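Local coordinates for protein CD1-2 antigen (Gallus gallus, PDB 3DBX) that probably presents lipid antigens to T cells, as other CD1 proteins do, from an MHC class I-like ectodomain with a membrane-proximal immunoglobulin domain, at residues I219-L224 with Y265-Q270; S213-P218 with L247-R252. One frame throughout, in Å; residues are numbered along the deposited sequence.

Interaction 1. Residues I219-L224 with Y265-Q270; sequences IAVTWL and YACRVQ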
# COMPACT_ATOMS: atom_id res chain seq x y z
N ILE A 219 3.67 8.31 -12.27
CA ILE A 219 4.81 9.14 -12.72
C ILE A 219 5.62 8.31 -13.71
O ILE A 219 5.56 7.06 -13.69
CB ILE A 219 5.69 9.57 -11.49
CG1 ILE A 219 6.63 10.75 -11.84
CG2 ILE A 219 6.44 8.38 -10.90
CD1 ILE A 219 7.39 11.25 -10.62
N ALA A 220 6.34 8.98 -14.61
CA ALA A 220 7.24 8.25 -15.47
C ALA A 220 8.58 8.96 -15.49
O ALA A 220 8.66 10.16 -15.75
CB ALA A 220 6.69 8.08 -16.85
N VAL A 221 9.62 8.19 -15.21
CA VAL A 221 10.99 8.69 -15.11
C VAL A 221 11.80 7.93 -16.15
O VAL A 221 11.84 6.69 -16.13
CB VAL A 221 11.57 8.39 -13.74
CG1 VAL A 221 13.02 8.89 -13.67
CG2 VAL A 221 10.70 9.04 -12.63
N THR A 222 12.41 8.67 -17.08
CA THR A 222 13.23 8.05 -18.11
C THR A 222 14.62 8.68 -18.13
O THR A 222 14.83 9.78 -17.61
CB THR A 222 12.57 8.11 -19.52
OG1 THR A 222 12.33 9.47 -19.90
CG2 THR A 222 11.20 7.35 -19.52
N TRP A 223 15.57 7.94 -18.69
CA TRP A 223 16.92 8.43 -18.87
C TRP A 223 17.06 8.83 -20.29
O TRP A 223 16.51 8.18 -21.17
CB TRP A 223 17.91 7.34 -18.52
CG TRP A 223 18.03 7.20 -17.03
CD1 TRP A 223 17.34 6.33 -16.21
CD2 TRP A 223 18.88 7.98 -16.18
NE1 TRP A 223 17.72 6.54 -14.90
CE2 TRP A 223 18.66 7.54 -14.86
CE3 TRP A 223 19.80 9.01 -16.42
CZ2 TRP A 223 19.33 8.10 -13.78
CZ3 TRP A 223 20.46 9.57 -15.33
CH2 TRP A 223 20.21 9.13 -14.05
N LEU A 224 17.79 9.91 -20.53
CA LEU A 224 18.11 10.33 -21.90
C LEU A 224 19.62 10.23 -22.10
O LEU A 224 20.39 10.63 -21.21
CB LEU A 224 17.61 11.75 -22.18
CG LEU A 224 16.13 12.10 -21.96
CD1 LEU A 224 16.01 13.60 -21.79
CD2 LEU A 224 15.28 11.64 -23.09
N TYR A 265 24.28 12.49 -20.16
CA TYR A 265 23.09 11.89 -19.57
C TYR A 265 22.19 12.91 -18.79
O TYR A 265 22.67 13.92 -18.27
CB TYR A 265 23.47 10.68 -18.68
CG TYR A 265 24.07 9.54 -19.49
CD1 TYR A 265 25.45 9.43 -19.66
CD2 TYR A 265 23.26 8.59 -20.09
CE1 TYR A 265 26.00 8.39 -20.40
CE2 TYR A 265 23.80 7.56 -20.82
CZ TYR A 265 25.15 7.45 -20.97
OH TYR A 265 25.65 6.42 -21.71
N ALA A 266 20.89 12.62 -18.77
CA ALA A 266 19.90 13.37 -18.00
C ALA A 266 18.72 12.47 -17.67
O ALA A 266 18.36 11.61 -18.49
CB ALA A 266 19.40 14.58 -18.79
N CYS A 267 18.15 12.69 -16.47
CA CYS A 267 16.89 12.10 -16.01
C CYS A 267 15.72 13.02 -16.41
O CYS A 267 15.79 14.21 -16.15
CB CYS A 267 16.96 12.01 -14.47
SG CYS A 267 15.58 11.15 -13.80
N ARG A 268 14.69 12.48 -17.05
CA ARG A 268 13.49 13.23 -17.37
C ARG A 268 12.29 12.64 -16.62
O ARG A 268 12.10 11.41 -16.58
CB ARG A 268 13.25 13.27 -18.90
CG ARG A 268 12.01 14.12 -19.29
CD ARG A 268 12.00 14.59 -20.71
NE ARG A 268 11.70 13.52 -21.66
CZ ARG A 268 12.04 13.53 -22.94
NH1 ARG A 268 12.69 14.55 -23.49
NH2 ARG A 268 11.74 12.49 -23.69
N VAL A 269 11.51 13.53 -16.01
CA VAL A 269 10.37 13.14 -15.15
C VAL A 269 9.10 13.73 -15.72
O VAL A 269 8.99 14.95 -15.93
CB VAL A 269 10.53 13.61 -13.68
CG1 VAL A 269 9.50 12.96 -12.81
CG2 VAL A 269 11.90 13.25 -13.13
N GLN A 270 8.15 12.86 -15.98
CA GLN A 270 6.85 13.27 -16.51
C GLN A 270 5.87 12.99 -15.35
O GLN A 270 5.91 11.92 -14.72
CB GLN A 270 6.55 12.47 -17.78
CG GLN A 270 5.08 12.54 -18.32
CD GLN A 270 4.84 11.56 -19.50
OE1 GLN A 270 5.47 10.49 -19.58
NE2 GLN A 270 3.96 11.95 -20.42
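One face of the W223 indole is met by C267, whose CB sits 4.3 Å above the ring plane near the rim. C267 SG lies above the same ring's six-membered part, 4.9 Å from the centroid and 13° off its normal, a distant sulfur-aromatic contact. The R268 guanidinium is a second flat group: L224 CD2 rests 3.6 Å above one of its faces, off-centre. The bend at chi3 (74°) turns the guanidinium so that this face meets L224. L224 O lies obliquely to a third, the Y265 ring. Between these two layers runs a regular antiparallel ladder of six backbone hydrogen bonds, from A220 N to Q270 O at one end to A266 N to L224 O at the other. V221 and V269 stand side by side on the face of W223 and C267, and V221 CG1 touches C267 SG at 3.4 Å. At the start of the strand, I219 CD1 presses tightly on V269 CG1, 3.5 Å away. C267 SG is disulfide-bonded to C209 on strand 204-214, and W223 packs against that cysteine: the intersheet disulfide against a tryptophan, as in immunoglobulin cores. Strands 220-225 and 265-270 are the central pair of their four-stranded sheet, flanked by 228-229 and 279-282.

Interaction 2. Residues S213-P218 with L247-R252; sequences SFYPRP and LTYQLR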
# COMPACT_ATOMS: atom_id res chain seq x y z
N SER A 213 8.73 13.86 -3.29
CA SER A 213 7.76 14.93 -2.95
C SER A 213 6.50 15.01 -3.75
O SER A 213 5.73 15.97 -3.57
CB SER A 213 8.43 16.32 -2.92
OG SER A 213 9.39 16.37 -1.87
N PHE A 214 6.24 14.01 -4.61
CA PHE A 214 5.17 14.19 -5.59
C PHE A 214 3.82 13.55 -5.26
O PHE A 214 3.73 12.51 -4.62
CB PHE A 214 5.62 13.73 -6.98
CG PHE A 214 6.04 12.28 -7.05
CD1 PHE A 214 7.35 11.92 -6.83
CD2 PHE A 214 5.12 11.31 -7.41
CE1 PHE A 214 7.75 10.56 -6.95
CE2 PHE A 214 5.47 9.98 -7.50
CZ PHE A 214 6.80 9.59 -7.25
N TYR A 215 2.76 14.19 -5.74
CA TYR A 215 1.44 13.60 -5.59
C TYR A 215 0.61 14.11 -6.77
O TYR A 215 0.69 15.29 -7.10
CB TYR A 215 0.80 14.00 -4.23
CG TYR A 215 -0.54 13.33 -4.03
CD1 TYR A 215 -1.72 13.98 -4.36
CD2 TYR A 215 -0.62 12.02 -3.57
CE1 TYR A 215 -2.96 13.35 -4.23
CE2 TYR A 215 -1.85 11.37 -3.42
CZ TYR A 215 -3.02 12.04 -3.75
OH TYR A 215 -4.22 11.38 -3.59
N PRO A 216 -0.21 13.26 -7.40
CA PRO A 216 -0.54 11.86 -7.14
C PRO A 216 0.57 10.86 -7.51
O PRO A 216 1.64 11.25 -7.98
CB PRO A 216 -1.83 11.65 -7.96
CG PRO A 216 -1.76 12.67 -9.07
CD PRO A 216 -1.03 13.85 -8.48
N ARG A 217 0.31 9.57 -7.30
CA ARG A 217 1.30 8.51 -7.43
C ARG A 217 1.86 8.24 -8.83
O ARG A 217 3.04 7.88 -8.95
CB ARG A 217 0.69 7.21 -6.90
CG ARG A 217 1.71 6.06 -6.59
CD ARG A 217 0.93 4.82 -6.16
NE ARG A 217 1.78 3.80 -5.52
CZ ARG A 217 2.43 2.83 -6.17
NH1 ARG A 217 2.39 2.77 -7.50
NH2 ARG A 217 3.15 1.93 -5.49
N PRO A 218 0.99 8.24 -9.89
CA PRO A 218 1.52 7.88 -11.21
C PRO A 218 2.61 8.84 -11.66
O PRO A 218 2.50 10.04 -11.42
CB PRO A 218 0.30 8.02 -12.11
CG PRO A 218 -0.86 7.74 -11.19
CD PRO A 218 -0.47 8.44 -9.94
N LEU A 247 1.39 11.59 2.62
CA LEU A 247 0.76 11.25 1.35
C LEU A 247 1.45 11.97 0.18
O LEU A 247 0.79 12.65 -0.60
CB LEU A 247 -0.75 11.58 1.35
CG LEU A 247 -1.65 10.85 0.35
CD1 LEU A 247 -1.36 9.35 0.33
CD2 LEU A 247 -3.11 11.09 0.64
N THR A 248 2.77 11.83 0.09
CA THR A 248 3.51 12.10 -1.15
C THR A 248 4.34 10.82 -1.46
O THR A 248 4.35 9.89 -0.67
CB THR A 248 4.43 13.30 -1.08
OG1 THR A 248 5.36 13.10 -0.03
CG2 THR A 248 3.67 14.64 -0.87
N TYR A 249 5.03 10.78 -2.59
CA TYR A 249 5.74 9.55 -2.98
C TYR A 249 7.17 9.87 -3.41
O TYR A 249 7.49 11.02 -3.63
CB TYR A 249 4.99 8.83 -4.11
CG TYR A 249 3.62 8.32 -3.70
CD1 TYR A 249 3.48 7.06 -3.11
CD2 TYR A 249 2.48 9.10 -3.89
CE1 TYR A 249 2.24 6.59 -2.74
CE2 TYR A 249 1.21 8.64 -3.51
CZ TYR A 249 1.11 7.39 -2.92
OH TYR A 249 -0.10 6.88 -2.55
N GLN A 250 8.01 8.84 -3.54
CA GLN A 250 9.41 8.94 -3.91
C GLN A 250 9.76 7.71 -4.79
O GLN A 250 9.23 6.66 -4.59
CB GLN A 250 10.23 8.72 -2.65
CG GLN A 250 10.91 9.91 -2.20
CD GLN A 250 11.76 9.66 -1.00
OE1 GLN A 250 11.33 9.89 0.14
NE2 GLN A 250 12.98 9.24 -1.25
N LEU A 251 10.72 7.86 -5.69
CA LEU A 251 11.09 6.78 -6.62
C LEU A 251 12.57 7.04 -6.91
O LEU A 251 13.01 8.21 -6.89
CB LEU A 251 10.29 6.96 -7.95
CG LEU A 251 10.38 5.95 -9.09
CD1 LEU A 251 9.18 6.20 -10.00
CD2 LEU A 251 11.62 6.19 -9.90
N ARG A 252 13.31 5.98 -7.18
CA ARG A 252 14.70 6.07 -7.62
C ARG A 252 14.79 5.32 -8.97
O ARG A 252 14.30 4.18 -9.05
CB ARG A 252 15.55 5.32 -6.60
CG ARG A 252 16.75 6.05 -5.98
CD ARG A 252 17.35 5.12 -4.84
NE ARG A 252 18.80 4.87 -5.00
CZ ARG A 252 19.33 3.80 -5.62
NH1 ARG A 252 18.55 2.86 -6.16
NH2 ARG A 252 20.65 3.67 -5.68
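S213 and F214 both face Y249, the two-against-one pairing of a G1 bulge, where the chain leaves strand 204-214 and turns a corner. S213 O lies 3.6 Å from the T248 methyl CG2. F214 makes the hydrogen-bonded pair with Y249: Y249 N donates to F214 O at 3.0 Å in the carbonyl plane, though bent at the hydrogen (136°), and the return bond from F214 N to Y249 O is weak. With chi1 at 60°, the F214 ring sits between its own backbone N and carbonyl carbon and swings beneath the partner strand, where Y249 CB makes a CH-pi contact 4.0 Å from the ring centroid and Y249 O also lies over a face. Y215 runs alongside Y249, and Y215 CD2 lies 3.8 Å from Y249 CE2. Farther out, Y215 CE2 touches L247 CG at 3.8 Å. A cis peptide leads into P216, whose CB stands over the middle of the Y215 ring. R217 then crosses the Y249 ring at about a right angle, its CG 3.8 Å from the centroid and only 5° off the normal; the extended chain carries the guanidinium onward. Chemically, the ring contacts mix CH-pi packing, Y249 CB on F214 and R217 CG on Y249, with close approaches of carbonyl oxygens, Y249 O to the F214 ring and L247 O to that of Y215. Both tyrosine hydroxyls hydrogen-bond to the D37 carboxylate, Y215 to OD1 and Y249 to OD2. The paired tyrosines therefore tie this end of the immunoglobulin domain to the MHC-like domain, and their two bonds would be expected to favour an ionised D37.

In the fold
From the N terminus, the chain leaves strand 204-214 through 213-218, turns the corner, and enters 219-224 directly. It then runs through strands 228-229 and 236-243 before 247-252 returns to 213-218, closing the loop of interaction 2. After strand 249-257, 265-270 comes back beside 219-224 and closes the longer loop of interaction 1. Because the segments alternate, the loops cross rather than nest. Interaction 2 joins the end of one immunoglobulin sheet to the turn leading out of it, whereas interaction 1 builds the middle of the other sheet. They meet between the sheets, where I219 packs on F214 and L251, and V221 reaches L251.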